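Side-chain contacts in sensor protein (Shewanella sp. W3-18-1, PDB 3MYF), which probably relays phosphoryl groups in a two-component pathway, as the histidine phosphotransfer (HPt) domain of a hybrid sensor kinase: residues A[72-75]-A[76-79]; A[79-83]-A[84-88]; A[90-93]-A[94-98]; A[99-102]-A[103-106]. All coordinates share one frame; numbering follows the deposited sequence.

Contact 1 (A[72-75]-A[76-79]); sequences QRLC and QEIE
Gln76, Glu77, Ile78 and Glu79 each give their amide hydrogen to the carbonyl four residues back, in regular alpha-helical bonds from Gln76 N to Gln72 O through Glu79 N to Cys75 O (2.8 Å). On the outer side of the turn Glu77 reaches back along the helix: its CG stands anti to its own carbonyl carbon (chi1 -65°), and the extended chain carries OE1 to within 2.8 Å of Arg73 NH2, closing a salt bridge. OE1 lies at the guanidinium edge and is met on its syn side, yet the two planes are turned 58° apart, and OE2 sits instead 3.6 Å from Leu74 CD2. Arg73 has two modelled conformers and the bridge is described for one, so its permanence is doubtful. The turn is part of helix 69-83 in the HPt four-helix bundle. Its inner side is divided: Leu74 and Ile78 lean on helix 92-116, whereas Cys75 and Glu79 face helix 49-63, where Glu79 OE1 is hydrogen-bonded to His60 ND1. Shortening Glu77 to an alanine would probably leave this Arg73 NH2 without its carboxylate and let the guanidinium swing. Ile78 CG1 packs against Leu74 O at 3.2 Å.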
ATOM      1  N   GLN A  72       9.437  12.670   0.753  1.00 29.57           N
ATOM      2  CA  GLN A  72       8.388  13.565   0.303  1.00 30.36           C
ATOM      3  C   GLN A  72       8.945  14.667  -0.593  1.00 28.83           C
ATOM      4  O   GLN A  72       8.393  14.928  -1.662  1.00 28.72           O
ATOM      5  CB  GLN A  72       7.621  14.179   1.480  1.00 32.69           C
ATOM      6  CG  GLN A  72       6.441  15.052   1.043  1.00 35.60           C
ATOM      7  CD  GLN A  72       5.828  15.853   2.182  1.00 42.19           C
ATOM      8  OE1 GLN A  72       6.536  16.458   2.992  1.00 44.01           O
ATOM      9  NE2 GLN A  72       4.504  15.882   2.232  1.00 43.02           N
ATOM     10  N   ARG A  73      10.043  15.284  -0.150  1.00 27.80           N
ATOM     11  CA  ARG A  73      10.676  16.373  -0.874  0.50 26.98           C
ATOM     12  C   ARG A  73      11.200  15.894  -2.220  1.00 26.60           C
ATOM     13  O   ARG A  73      10.959  16.523  -3.264  1.00 26.49           O
ATOM     14  CB  ARG A  73      11.829  16.954  -0.060  0.50 27.62           C
ATOM     15  CG  ARG A  73      12.692  17.946  -0.845  0.50 27.20           C
ATOM     16  CD  ARG A  73      13.707  18.595   0.040  0.50 29.13           C
ATOM     17  NE  ARG A  73      14.756  17.677   0.467  0.50 30.25           N
ATOM     18  CZ  ARG A  73      15.791  17.315  -0.286  0.50 29.16           C
ATOM     19  NH1 ARG A  73      16.705  16.493   0.206  0.50 30.06           N
ATOM     20  NH2 ARG A  73      15.905  17.760  -1.529  0.50 28.16           N
ATOM     21  N   LEU A  74      11.933  14.785  -2.187  1.00 25.56           N
ATOM     22  CA  LEU A  74      12.538  14.241  -3.413  1.00 26.26           C
ATOM     23  C   LEU A  74      11.458  13.870  -4.422  1.00 26.89           C
ATOM     24  O   LEU A  74      11.594  14.190  -5.620  1.00 28.08           O
ATOM     25  CB  LEU A  74      13.462  13.057  -3.089  1.00 25.92           C
ATOM     26  CG  LEU A  74      14.785  13.455  -2.367  1.00 28.15           C
ATOM     27  CD1 LEU A  74      15.568  12.225  -1.976  1.00 29.09           C
ATOM     28  CD2 LEU A  74      15.698  14.387  -3.193  1.00 30.37           C
ATOM     29  N   CYS A  75      10.377  13.240  -3.949  1.00 26.03           N
ATOM     30  CA  CYS A  75       9.248  12.897  -4.838  1.00 28.07           C
ATOM     31  C   CYS A  75       8.599  14.150  -5.418  1.00 28.75           C
ATOM     32  O   CYS A  75       8.246  14.169  -6.589  1.00 29.35           O
ATOM     33  CB  CYS A  75       8.203  12.018  -4.146  1.00 29.02           C
ATOM     34  SG  CYS A  75       8.742  10.325  -3.891  1.00 31.41           S
ATOM     35  N   GLN A  76       8.473  15.199  -4.604  1.00 28.35           N
ATOM     36  CA  GLN A  76       7.911  16.462  -5.083  1.00 30.25           C
ATOM     37  C   GLN A  76       8.762  17.069  -6.222  1.00 29.45           C
ATOM     38  O   GLN A  76       8.208  17.433  -7.257  1.00 30.67           O
ATOM     39  CB  GLN A  76       7.732  17.466  -3.937  1.00 30.31           C
ATOM     40  CG  GLN A  76       6.828  18.659  -4.257  1.00 36.11           C
ATOM     41  CD  GLN A  76       7.495  19.736  -5.109  1.00 37.98           C
ATOM     42  OE1 GLN A  76       8.711  19.980  -5.018  1.00 36.15           O
ATOM     43  NE2 GLN A  76       6.690  20.403  -5.941  1.00 42.04           N
ATOM     44  N   GLU A  77      10.079  17.178  -6.015  1.00 32.36           N
ATOM     45  CA  GLU A  77      10.997  17.758  -7.023  1.00 32.53           C
ATOM     46  C   GLU A  77      10.963  16.935  -8.317  1.00 30.92           C
ATOM     47  O   GLU A  77      10.872  17.490  -9.428  1.00 30.68           O
ATOM     48  CB  GLU A  77      12.438  17.754  -6.509  1.00 35.31           C
ATOM     49  CG  GLU A  77      12.763  18.614  -5.292  1.00 39.72           C
ATOM     50  CD  GLU A  77      14.114  18.234  -4.691  1.00 44.91           C
ATOM     51  OE1 GLU A  77      14.526  18.880  -3.711  1.00 49.30           O
ATOM     52  OE2 GLU A  77      14.759  17.269  -5.192  1.00 47.13           O
ATOM     53  N   ILE A  78      11.027  15.613  -8.159  1.00 29.07           N
ATOM     54  CA  ILE A  78      11.077  14.695  -9.297  1.00 29.29           C
ATOM     55  C   ILE A  78       9.752  14.729 -10.061  1.00 28.52           C
ATOM     56  O   ILE A  78       9.749  14.952 -11.282  1.00 28.91           O
ATOM     57  CB  ILE A  78      11.472  13.243  -8.882  1.00 28.78           C
ATOM     58  CG1 ILE A  78      12.920  13.212  -8.357  1.00 30.59           C
ATOM     59  CG2 ILE A  78      11.347  12.292 -10.078  1.00 30.35           C
ATOM     60  CD1 ILE A  78      13.312  11.961  -7.546  1.00 31.77           C
ATOM     61  N   GLU A  79       8.637  14.531  -9.353  1.00 28.69           N
ATOM     62  CA  GLU A  79       7.316  14.595  -9.983  1.00 29.67           C
ATOM     63  C   GLU A  79       7.068  15.906 -10.714  1.00 29.94           C
ATOM     64  O   GLU A  79       6.671  15.872 -11.873  1.00 30.92           O
ATOM     65  CB  GLU A  79       6.168  14.325  -8.997  1.00 30.71           C
ATOM     66  CG  GLU A  79       4.792  14.307  -9.668  1.00 31.82           C
ATOM     67  CD  GLU A  79       3.688  13.718  -8.818  1.00 33.68           C
ATOM     68  OE1 GLU A  79       3.931  13.364  -7.641  1.00 32.78           O
ATOM     69  OE2 GLU A  79       2.567  13.586  -9.348  1.00 35.66           O
TER

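Contact 2 (A[79-83]-A[84-88]); sequences ESALK and RQTPV
Thr86 and Gln85 fold back over the last turn of helix 69-83, Thr86 N bonding to Ala81 O at 3.1 Å and Gln85 N to Leu82 O at 2.9 Å. Gln85 N stands well above the carbonyl plane of Leu82. The inward side is the enclosed part. Buried Leu82 sets its CD2 3.7 Å from Thr86 O and 4.0 Å from CG2 of Val88, also buried, with Leu91 and Met52 against the Leu82 side chain, while Gln49 NE2 takes up Thr86 O. Ala81 CB meets Thr86 CG2 here, but the threonine has a chi1 of 128°, away from any staggered value, and its CG2 is very close to Ala81 O, which makes the exact placing of this methyl doubtful. The two backbone bonds, with Gln85 at positive phi (69°), make a Schellman motif that ends the helix and turns the chain toward helix 92-116 of the HPt bundle. On the solvent side exposed Arg84 merely lies against the helix surface. Bent at chi3 (-63°), it curls back and lays one face of its guanidinium over Ala81 CA. Its NH1 comes 3.6 Å from Ala81 CB and its NH2 3.5 Å from Ser80 CB. The guanidinium makes no hydrogen bond to either residue; it is the backbone N of Arg84 that bonds to Ser80 O, and Ser80 OG is engaged with Gln76 O.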
ATOM      1  N   GLU A  79       8.637  14.531  -9.353  1.00 28.69           N
ATOM      2  CA  GLU A  79       7.316  14.595  -9.983  1.00 29.67           C
ATOM      3  C   GLU A  79       7.068  15.906 -10.714  1.00 29.94           C
ATOM      4  O   GLU A  79       6.671  15.872 -11.873  1.00 30.92           O
ATOM      5  CB  GLU A  79       6.168  14.325  -8.997  1.00 30.71           C
ATOM      6  CG  GLU A  79       4.792  14.307  -9.668  1.00 31.82           C
ATOM      7  CD  GLU A  79       3.688  13.718  -8.818  1.00 33.68           C
ATOM      8  OE1 GLU A  79       3.931  13.364  -7.641  1.00 32.78           O
ATOM      9  OE2 GLU A  79       2.567  13.586  -9.348  1.00 35.66           O
ATOM     10  N   SER A  80       7.277  17.045 -10.049  1.00 30.33           N
ATOM     11  CA  SER A  80       7.094  18.357 -10.680  0.50 31.45           C
ATOM     12  C   SER A  80       7.937  18.461 -11.946  1.00 31.13           C
ATOM     13  O   SER A  80       7.449  18.840 -13.000  1.00 32.41           O
ATOM     14  CB  SER A  80       7.461  19.505  -9.718  0.50 32.29           C
ATOM     15  OG  SER A  80       6.688  19.450  -8.538  0.50 33.45           O
ATOM     16  N   ALA A  81       9.219  18.109 -11.838  1.00 31.34           N
ATOM     17  CA  ALA A  81      10.114  18.140 -13.017  1.00 31.32           C
ATOM     18  C   ALA A  81       9.636  17.245 -14.177  1.00 31.73           C
ATOM     19  O   ALA A  81       9.599  17.677 -15.329  1.00 32.98           O
ATOM     20  CB  ALA A  81      11.559  17.803 -12.615  1.00 32.54           C
ATOM     21  N   LEU A  82       9.239  16.014 -13.880  1.00 31.19           N
ATOM     22  CA  LEU A  82       8.714  15.104 -14.915  1.00 32.70           C
ATOM     23  C   LEU A  82       7.459  15.668 -15.565  1.00 34.18           C
ATOM     24  O   LEU A  82       7.248  15.498 -16.768  1.00 35.55           O
ATOM     25  CB  LEU A  82       8.430  13.715 -14.340  1.00 32.36           C
ATOM     26  CG  LEU A  82       9.653  12.870 -13.984  1.00 32.40           C
ATOM     27  CD1 LEU A  82       9.209  11.656 -13.156  1.00 29.95           C
ATOM     28  CD2 LEU A  82      10.413  12.445 -15.258  1.00 31.61           C
ATOM     29  N   LYS A  83       6.629  16.341 -14.766  1.00 36.08           N
ATOM     30  CA  LYS A  83       5.391  16.930 -15.277  1.00 37.14           C
ATOM     31  C   LYS A  83       5.698  18.101 -16.210  1.00 36.03           C
ATOM     32  O   LYS A  83       4.872  18.433 -17.058  1.00 36.99           O
ATOM     33  CB  LYS A  83       4.449  17.375 -14.145  1.00 39.56           C
ATOM     34  CG  LYS A  83       3.779  16.219 -13.384  1.00 44.04           C
ATOM     35  CD  LYS A  83       2.508  16.640 -12.612  1.00 48.45           C
ATOM     36  CE  LYS A  83       2.789  17.660 -11.499  1.00 50.22           C
ATOM     37  NZ  LYS A  83       1.676  17.750 -10.499  1.00 56.08           N
ATOM     38  N   ARG A  84       6.887  18.700 -16.051  1.00 34.63           N
ATOM     39  CA  ARG A  84       7.400  19.732 -16.975  1.00 34.66           C
ATOM     40  C   ARG A  84       8.170  19.140 -18.167  1.00 33.76           C
ATOM     41  O   ARG A  84       8.702  19.874 -18.998  1.00 34.04           O
ATOM     42  CB  ARG A  84       8.315  20.724 -16.230  1.00 36.01           C
ATOM     43  CG  ARG A  84       7.675  21.399 -15.024  1.00 39.25           C
ATOM     44  CD  ARG A  84       8.538  22.542 -14.452  1.00 43.73           C
ATOM     45  NE  ARG A  84       9.849  22.116 -13.937  1.00 45.05           N
ATOM     46  CZ  ARG A  84      10.106  21.786 -12.669  1.00 47.32           C
ATOM     47  NH1 ARG A  84      11.335  21.429 -12.313  1.00 48.08           N
ATOM     48  NH2 ARG A  84       9.146  21.806 -11.754  1.00 48.42           N
ATOM     49  N   GLN A  85       8.234  17.814 -18.233  1.00 32.58           N
ATOM     50  CA  GLN A  85       8.930  17.099 -19.309  1.00 33.05           C
ATOM     51  C   GLN A  85      10.446  17.227 -19.294  1.00 33.10           C
ATOM     52  O   GLN A  85      11.102  17.132 -20.342  1.00 34.50           O
ATOM     53  CB  GLN A  85       8.356  17.426 -20.701  1.00 34.70           C
ATOM     54  CG  GLN A  85       6.968  16.844 -20.952  1.00 36.85           C
ATOM     55  CD  GLN A  85       6.914  15.306 -20.897  1.00 40.16           C
ATOM     56  OE1 GLN A  85       5.832  14.716 -20.945  1.00 43.92           O
ATOM     57  NE2 GLN A  85       8.075  14.660 -20.796  1.00 37.86           N
ATOM     58  N   THR A  86      11.027  17.403 -18.109  1.00 33.35           N
ATOM     59  CA  THR A  86      12.465  17.193 -18.033  1.00 33.51           C
ATOM     60  C   THR A  86      12.694  15.702 -18.140  1.00 32.02           C
ATOM     61  O   THR A  86      12.017  14.918 -17.458  1.00 31.70           O
ATOM     62  CB  THR A  86      13.232  17.933 -16.874  1.00 35.18           C
ATOM     63  OG1 THR A  86      14.036  17.013 -16.135  1.00 35.73           O
ATOM     64  CG2 THR A  86      12.325  18.704 -15.968  1.00 35.66           C
ATOM     65  N   PRO A  87      13.612  15.296 -19.036  1.00 31.78           N
ATOM     66  CA  PRO A  87      13.834  13.877 -19.248  1.00 31.38           C
ATOM     67  C   PRO A  87      14.442  13.238 -18.004  1.00 29.93           C
ATOM     68  O   PRO A  87      15.136  13.924 -17.242  1.00 28.85           O
ATOM     69  CB  PRO A  87      14.821  13.850 -20.427  1.00 33.00           C
ATOM     70  CG  PRO A  87      15.572  15.124 -20.322  1.00 34.52           C
ATOM     71  CD  PRO A  87      14.563  16.131 -19.796  1.00 34.53           C
ATOM     72  N   VAL A  88      14.170  11.946 -17.814  1.00 29.37           N
ATOM     73  CA  VAL A  88      14.645  11.160 -16.666  1.00 30.37           C
ATOM     74  C   VAL A  88      16.148  11.317 -16.464  1.00 30.17           C
ATOM     75  O   VAL A  88      16.616  11.461 -15.324  1.00 30.24           O
ATOM     76  CB  VAL A  88      14.252   9.668 -16.842  1.00 31.21           C
ATOM     77  CG1 VAL A  88      15.024   8.706 -15.877  1.00 32.55           C
ATOM     78  CG2 VAL A  88      12.759   9.513 -16.679  1.00 32.57           C
TER

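Contact 3 (A[90-93]-A[94-98]); sequences DLEP and EILEL
Glu94 doubles back on Leu91 because its CG stands anti to its carbonyl carbon (chi1 -68°) and its chain is kinked at chi2 (95°), away from a staggered value; OE1 then lies 3.6 Å from Leu91 CA. This is the N-terminal turn of helix 92-116 in the HPt four-helix bundle, with Leu91 at the N-cap position. The positive helix end may favour the carboxylate, but Glu94 OE1 also faces Leu91 O, another acceptor, at 3.4 Å without a hydrogen bond across the contact, so the net effect is uncertain. Pro93, lacking an amide hydrogen, fits the first turn, its CD 3.9 Å from Glu94 OE1. On the inward side Ile95 CD1 touches Leu91 CB at 3.8 Å. Both residues are buried, Leu91 against Ala81 and Leu82, Ile95 against Ile40 and Met52. On the more exposed flank Glu92 and Leu96 run alongside each other, Leu96 CD1 3.7 Å from Glu92 CG, and Leu96 also touches Leu44 of helix 19-46. The bond from Ile95 N to Leu91 O (2.9 Å) starts the regular helix. At its edge a water donates to Glu97 OE1 at 2.6 Å and, weakly, to Pro93 O at 3.2 Å.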
ATOM      1  N   ASP A  90      18.097  13.788 -16.964  1.00 32.95           N
ATOM      2  CA  ASP A  90      18.503  15.022 -16.310  1.00 32.78           C
ATOM      3  C   ASP A  90      18.173  15.008 -14.815  1.00 31.94           C
ATOM      4  O   ASP A  90      18.648  15.867 -14.058  1.00 32.61           O
ATOM      5  CB  ASP A  90      17.868  16.223 -16.996  1.00 34.39           C
ATOM      6  CG  ASP A  90      18.446  16.480 -18.392  1.00 36.19           C
ATOM      7  OD1 ASP A  90      19.359  15.744 -18.864  1.00 36.61           O
ATOM      8  OD2 ASP A  90      17.969  17.430 -19.020  1.00 38.21           O
ATOM      9  N   LEU A  91      17.378  14.029 -14.393  1.00 30.94           N
ATOM     10  CA  LEU A  91      16.988  13.913 -12.991  1.00 31.22           C
ATOM     11  C   LEU A  91      17.762  12.822 -12.277  1.00 31.14           C
ATOM     12  O   LEU A  91      17.458  12.504 -11.125  1.00 32.48           O
ATOM     13  CB  LEU A  91      15.476  13.686 -12.851  1.00 32.13           C
ATOM     14  CG  LEU A  91      14.573  14.850 -13.246  1.00 33.95           C
ATOM     15  CD1 LEU A  91      13.146  14.383 -13.489  1.00 34.73           C
ATOM     16  CD2 LEU A  91      14.614  15.950 -12.210  1.00 37.06           C
ATOM     17  N   GLU A  92      18.776  12.269 -12.947  1.00 32.16           N
ATOM     18  CA  GLU A  92      19.563  11.170 -12.375  1.00 34.32           C
ATOM     19  C   GLU A  92      20.072  11.476 -10.956  1.00 33.41           C
ATOM     20  O   GLU A  92      19.958  10.620 -10.093  1.00 34.66           O
ATOM     21  CB  GLU A  92      20.716  10.727 -13.296  1.00 36.14           C
ATOM     22  CG  GLU A  92      21.460   9.493 -12.767  1.00 40.83           C
ATOM     23  CD  GLU A  92      22.769   9.196 -13.501  1.00 46.69           C
ATOM     24  OE1 GLU A  92      23.301   8.070 -13.343  1.00 49.96           O
ATOM     25  OE2 GLU A  92      23.269  10.084 -14.234  1.00 47.46           O
ATOM     26  N   PRO A  93      20.638  12.688 -10.717  1.00 32.75           N
ATOM     27  CA  PRO A  93      21.106  12.979  -9.363  1.00 33.26           C
ATOM     28  C   PRO A  93      19.993  12.823  -8.301  1.00 32.86           C
ATOM     29  O   PRO A  93      20.206  12.175  -7.268  1.00 33.52           O
ATOM     30  CB  PRO A  93      21.583  14.440  -9.468  1.00 34.13           C
ATOM     31  CG  PRO A  93      22.024  14.568 -10.903  1.00 35.11           C
ATOM     32  CD  PRO A  93      20.955  13.804 -11.639  1.00 33.27           C
ATOM     33  N   GLU A  94      18.817  13.384  -8.568  1.00 30.86           N
ATOM     34  CA  GLU A  94      17.694  13.317  -7.604  1.00 29.61           C
ATOM     35  C   GLU A  94      17.112  11.921  -7.493  1.00 27.35           C
ATOM     36  O   GLU A  94      16.710  11.486  -6.394  1.00 25.65           O
ATOM     37  CB  GLU A  94      16.579  14.313  -7.973  1.00 31.75           C
ATOM     38  CG  GLU A  94      16.973  15.772  -7.819  1.00 37.83           C
ATOM     39  CD  GLU A  94      17.471  16.427  -9.105  1.00 42.97           C
ATOM     40  OE1 GLU A  94      17.948  15.737 -10.040  1.00 41.97           O
ATOM     41  OE2 GLU A  94      17.402  17.662  -9.166  1.00 49.30           O
ATOM     42  N   ILE A  95      17.071  11.196  -8.613  1.00 26.96           N
ATOM     43  CA  ILE A  95      16.529   9.833  -8.579  1.00 25.61           C
ATOM     44  C   ILE A  95      17.455   8.909  -7.799  1.00 25.55           C
ATOM     45  O   ILE A  95      16.991   8.078  -6.983  1.00 25.10           O
ATOM     46  CB  ILE A  95      16.228   9.304  -9.997  1.00 27.94           C
ATOM     47  CG1 ILE A  95      15.046  10.082 -10.581  1.00 27.70           C
ATOM     48  CG2 ILE A  95      15.969   7.795  -9.966  1.00 27.86           C
ATOM     49  CD1 ILE A  95      14.924   9.980 -12.120  1.00 28.78           C
ATOM     50  N   LEU A  96      18.764   9.070  -8.008  1.00 27.36           N
ATOM     51  CA  LEU A  96      19.761   8.282  -7.269  1.00 28.44           C
ATOM     52  C   LEU A  96      19.694   8.587  -5.774  1.00 28.23           C
ATOM     53  O   LEU A  96      19.815   7.679  -4.926  1.00 29.03           O
ATOM     54  CB  LEU A  96      21.191   8.506  -7.806  1.00 30.74           C
ATOM     55  CG  LEU A  96      21.594   7.872  -9.151  1.00 32.07           C
ATOM     56  CD1 LEU A  96      22.996   8.312  -9.598  1.00 35.87           C
ATOM     57  CD2 LEU A  96      21.509   6.336  -9.145  1.00 35.03           C
ATOM     58  N   GLU A  97      19.523   9.870  -5.454  1.00 28.49           N
ATOM     59  CA  GLU A  97      19.376  10.291  -4.075  1.00 29.20           C
ATOM     60  C   GLU A  97      18.099   9.680  -3.495  1.00 27.97           C
ATOM     61  O   GLU A  97      18.072   9.275  -2.330  1.00 29.95           O
ATOM     62  CB  GLU A  97      19.288  11.801  -3.990  1.00 31.47           C
ATOM     63  CG  GLU A  97      19.408  12.336  -2.574  1.00 35.84           C
ATOM     64  CD  GLU A  97      19.319  13.847  -2.525  1.00 40.80           C
ATOM     65  OE1 GLU A  97      19.358  14.478  -3.621  1.00 43.38           O
ATOM     66  OE2 GLU A  97      19.228  14.395  -1.401  1.00 42.80           O
ATOM     67  N   LEU A  98      17.040   9.653  -4.296  1.00 25.63           N
ATOM     68  CA  LEU A  98      15.787   9.050  -3.834  1.00 25.34           C
ATOM     69  C   LEU A  98      15.935   7.559  -3.560  1.00 26.02           C
ATOM     70  O   LEU A  98      15.445   7.055  -2.522  1.00 27.62           O
ATOM     71  CB  LEU A  98      14.634   9.294  -4.792  1.00 24.42           C
ATOM     72  CG  LEU A  98      13.321   8.574  -4.421  1.00 25.56           C
ATOM     73  CD1 LEU A  98      12.658   9.154  -3.154  1.00 27.98           C
ATOM     74  CD2 LEU A  98      12.387   8.662  -5.612  1.00 23.30           C
TER
HETATM   75  O   HOH W   1      20.991  14.831  -5.612  1.00 32.84           O

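Contact 4 (A[99-102]-A[103-106]); sequences LDEL and TKVE
Lys104 stretches back over Asp100 and Glu101, nearly fully extended beyond CG, and touches one or the other along its whole length. Its CB lies 3.5 Å from Glu101 O, and the next carbon, CG, is 3.7 Å from Asp100 O. CD then passes Glu101 OE1 at 3.8 Å, the two side chains crossing at about a right angle. CE approaches Asp100 OD1 at 3.3 Å, and at the tip NZ meets the same oxygen at 3.0 Å, nearly in line with its C-O bond, in a hydrogen-bonded salt bridge. Asp100 makes this possible by holding CG anti to its backbone N (chi1 -179°), which turns the carboxylate toward the lysine. Glu101 OE1 stays 4.3 Å from Lys104 NZ, too far for a salt bridge, though its charge probably adds to the pull on the ammonium group. Asp100 and Lys104 form the exposed flank of helix 92-116, a long member of the HPt four-helix bundle. Glu101 stands at the buried border of that flank, covered by helix 69-83 and by Thr5, whose OG1 is hydrogen-bonded to Glu101 OE2. Farther in, Leu102 and Val105 pack against Val37 and Leu33 of helix 19-46 and Thr71 of helix 69-83. Val105 CG2 lies 3.3 Å from Glu101 O. On another side of the turn a water sits by Thr103 OG1.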
ATOM      1  N   LEU A  99      16.604   6.846  -4.468  1.00 30.09           N
ATOM      2  CA  LEU A  99      16.809   5.398  -4.267  1.00 29.61           C
ATOM      3  C   LEU A  99      17.572   5.125  -2.985  1.00 29.93           C
ATOM      4  O   LEU A  99      17.204   4.231  -2.217  1.00 29.67           O
ATOM      5  CB  LEU A  99      17.550   4.779  -5.456  1.00 31.48           C
ATOM      6  CG  LEU A  99      16.702   4.626  -6.717  1.00 32.23           C
ATOM      7  CD1 LEU A  99      17.600   4.290  -7.919  1.00 35.69           C
ATOM      8  CD2 LEU A  99      15.631   3.565  -6.511  1.00 34.71           C
ATOM      9  N   ASP A 100      18.635   5.892  -2.750  1.00 30.97           N
ATOM     10  CA  ASP A 100      19.426   5.746  -1.528  1.00 32.93           C
ATOM     11  C   ASP A 100      18.543   5.987  -0.291  1.00 32.23           C
ATOM     12  O   ASP A 100      18.639   5.258   0.711  1.00 33.10           O
ATOM     13  CB  ASP A 100      20.608   6.729  -1.534  1.00 35.84           C
ATOM     14  CG  ASP A 100      21.472   6.602  -0.308  1.00 40.03           C
ATOM     15  OD1 ASP A 100      21.377   7.469   0.584  1.00 41.98           O
ATOM     16  OD2 ASP A 100      22.236   5.627  -0.220  1.00 43.84           O
ATOM     17  N   GLU A 101      17.699   7.010  -0.370  1.00 30.63           N
ATOM     18  CA  GLU A 101      16.755   7.319   0.699  1.00 31.00           C
ATOM     19  C   GLU A 101      15.749   6.190   0.966  1.00 29.68           C
ATOM     20  O   GLU A 101      15.429   5.926   2.114  1.00 30.28           O
ATOM     21  CB  GLU A 101      16.038   8.653   0.435  1.00 31.62           C
ATOM     22  CG  GLU A 101      15.127   9.165   1.577  1.00 32.28           C
ATOM     23  CD  GLU A 101      15.859   9.464   2.887  1.00 37.01           C
ATOM     24  OE1 GLU A 101      17.096   9.644   2.901  1.00 39.25           O
ATOM     25  OE2 GLU A 101      15.178   9.547   3.920  1.00 38.02           O
ATOM     26  N   LEU A 102      15.263   5.524  -0.084  1.00 28.66           N
ATOM     27  CA  LEU A 102      14.295   4.430   0.096  1.00 28.84           C
ATOM     28  C   LEU A 102      14.874   3.214   0.811  1.00 30.50           C
ATOM     29  O   LEU A 102      14.174   2.553   1.587  1.00 31.09           O
ATOM     30  CB  LEU A 102      13.647   4.033  -1.222  1.00 29.01           C
ATOM     31  CG  LEU A 102      12.806   5.177  -1.775  1.00 28.43           C
ATOM     32  CD1 LEU A 102      12.160   4.749  -3.108  1.00 32.39           C
ATOM     33  CD2 LEU A 102      11.753   5.636  -0.760  1.00 28.54           C
ATOM     34  N   THR A 103      16.155   2.941   0.573  1.00 31.64           N
ATOM     35  CA  THR A 103      16.862   1.935   1.347  1.00 33.66           C
ATOM     36  C   THR A 103      16.858   2.274   2.849  1.00 33.98           C
ATOM     37  O   THR A 103      16.600   1.400   3.680  1.00 35.72           O
ATOM     38  CB  THR A 103      18.301   1.719   0.821  1.00 35.74           C
ATOM     39  OG1 THR A 103      18.238   1.167  -0.497  1.00 37.20           O
ATOM     40  CG2 THR A 103      19.067   0.737   1.712  1.00 39.31           C
ATOM     41  N   LYS A 104      17.133   3.533   3.194  1.00 33.54           N
ATOM     42  CA  LYS A 104      17.091   3.970   4.605  1.00 34.80           C
ATOM     43  C   LYS A 104      15.674   3.939   5.185  1.00 32.87           C
ATOM     44  O   LYS A 104      15.483   3.673   6.379  1.00 34.49           O
ATOM     45  CB  LYS A 104      17.667   5.379   4.764  1.00 36.01           C
ATOM     46  CG  LYS A 104      19.139   5.519   4.389  1.00 40.08           C
ATOM     47  CD  LYS A 104      19.495   6.988   4.195  1.00 42.71           C
ATOM     48  CE  LYS A 104      20.951   7.146   3.832  1.00 49.60           C
ATOM     49  NZ  LYS A 104      21.237   8.529   3.382  1.00 53.52           N
ATOM     50  N   VAL A 105      14.691   4.256   4.354  1.00 30.18           N
ATOM     51  CA  VAL A 105      13.272   4.235   4.766  1.00 29.49           C
ATOM     52  C   VAL A 105      12.811   2.803   5.050  1.00 30.28           C
ATOM     53  O   VAL A 105      12.115   2.561   6.048  1.00 30.64           O
ATOM     54  CB  VAL A 105      12.340   4.932   3.712  1.00 28.61           C
ATOM     55  CG1 VAL A 105      10.848   4.627   3.977  1.00 29.35           C
ATOM     56  CG2 VAL A 105      12.557   6.455   3.727  1.00 28.09           C
ATOM     57  N   GLU A 106      13.208   1.861   4.190  1.00 33.79           N
ATOM     58  CA  GLU A 106      12.884   0.435   4.387  1.00 35.19           C
ATOM     59  C   GLU A 106      13.426  -0.046   5.727  1.00 35.83           C
ATOM     60  O   GLU A 106      12.741  -0.763   6.472  1.00 36.41           O
ATOM     61  CB  GLU A 106      13.446  -0.432   3.257  1.00 38.53           C
ATOM     62  CG  GLU A 106      12.675  -0.331   1.938  1.00 39.20           C
ATOM     63  CD  GLU A 106      13.362  -1.038   0.774  1.00 45.24           C
ATOM     64  OE1 GLU A 106      14.578  -1.311   0.875  1.00 44.28           O
ATOM     65  OE2 GLU A 106      12.687  -1.302  -0.259  1.00 48.89           O
TER
HETATM   66  O   HOH W   2      16.570   1.982  -3.224  1.00 39.70           O

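Overall arrangement
Contacts 1 and 2 follow one another along helix 69-83 and share Glu79; contacts 3 and 4 adjoin on helix 92-116. All four are partly buried, contact 3 having the most exposed residues. Contacts 1 and 4, nearer the chain centre, are mid-helix turns alike in design: mostly apolar residues face the bundle, together with a buried glutamate in each that bonds to another part of the chain, and an i to i+4 salt bridge lies outside. Farther out, contact 2 ends its helix with a Schellman motif, whereas contact 3 relies on first-turn packing, with a water at Glu97. Leu74 and Ile78 join contact 1 to contact 3; Leu91, just before helix 92-116, closes against contact 2.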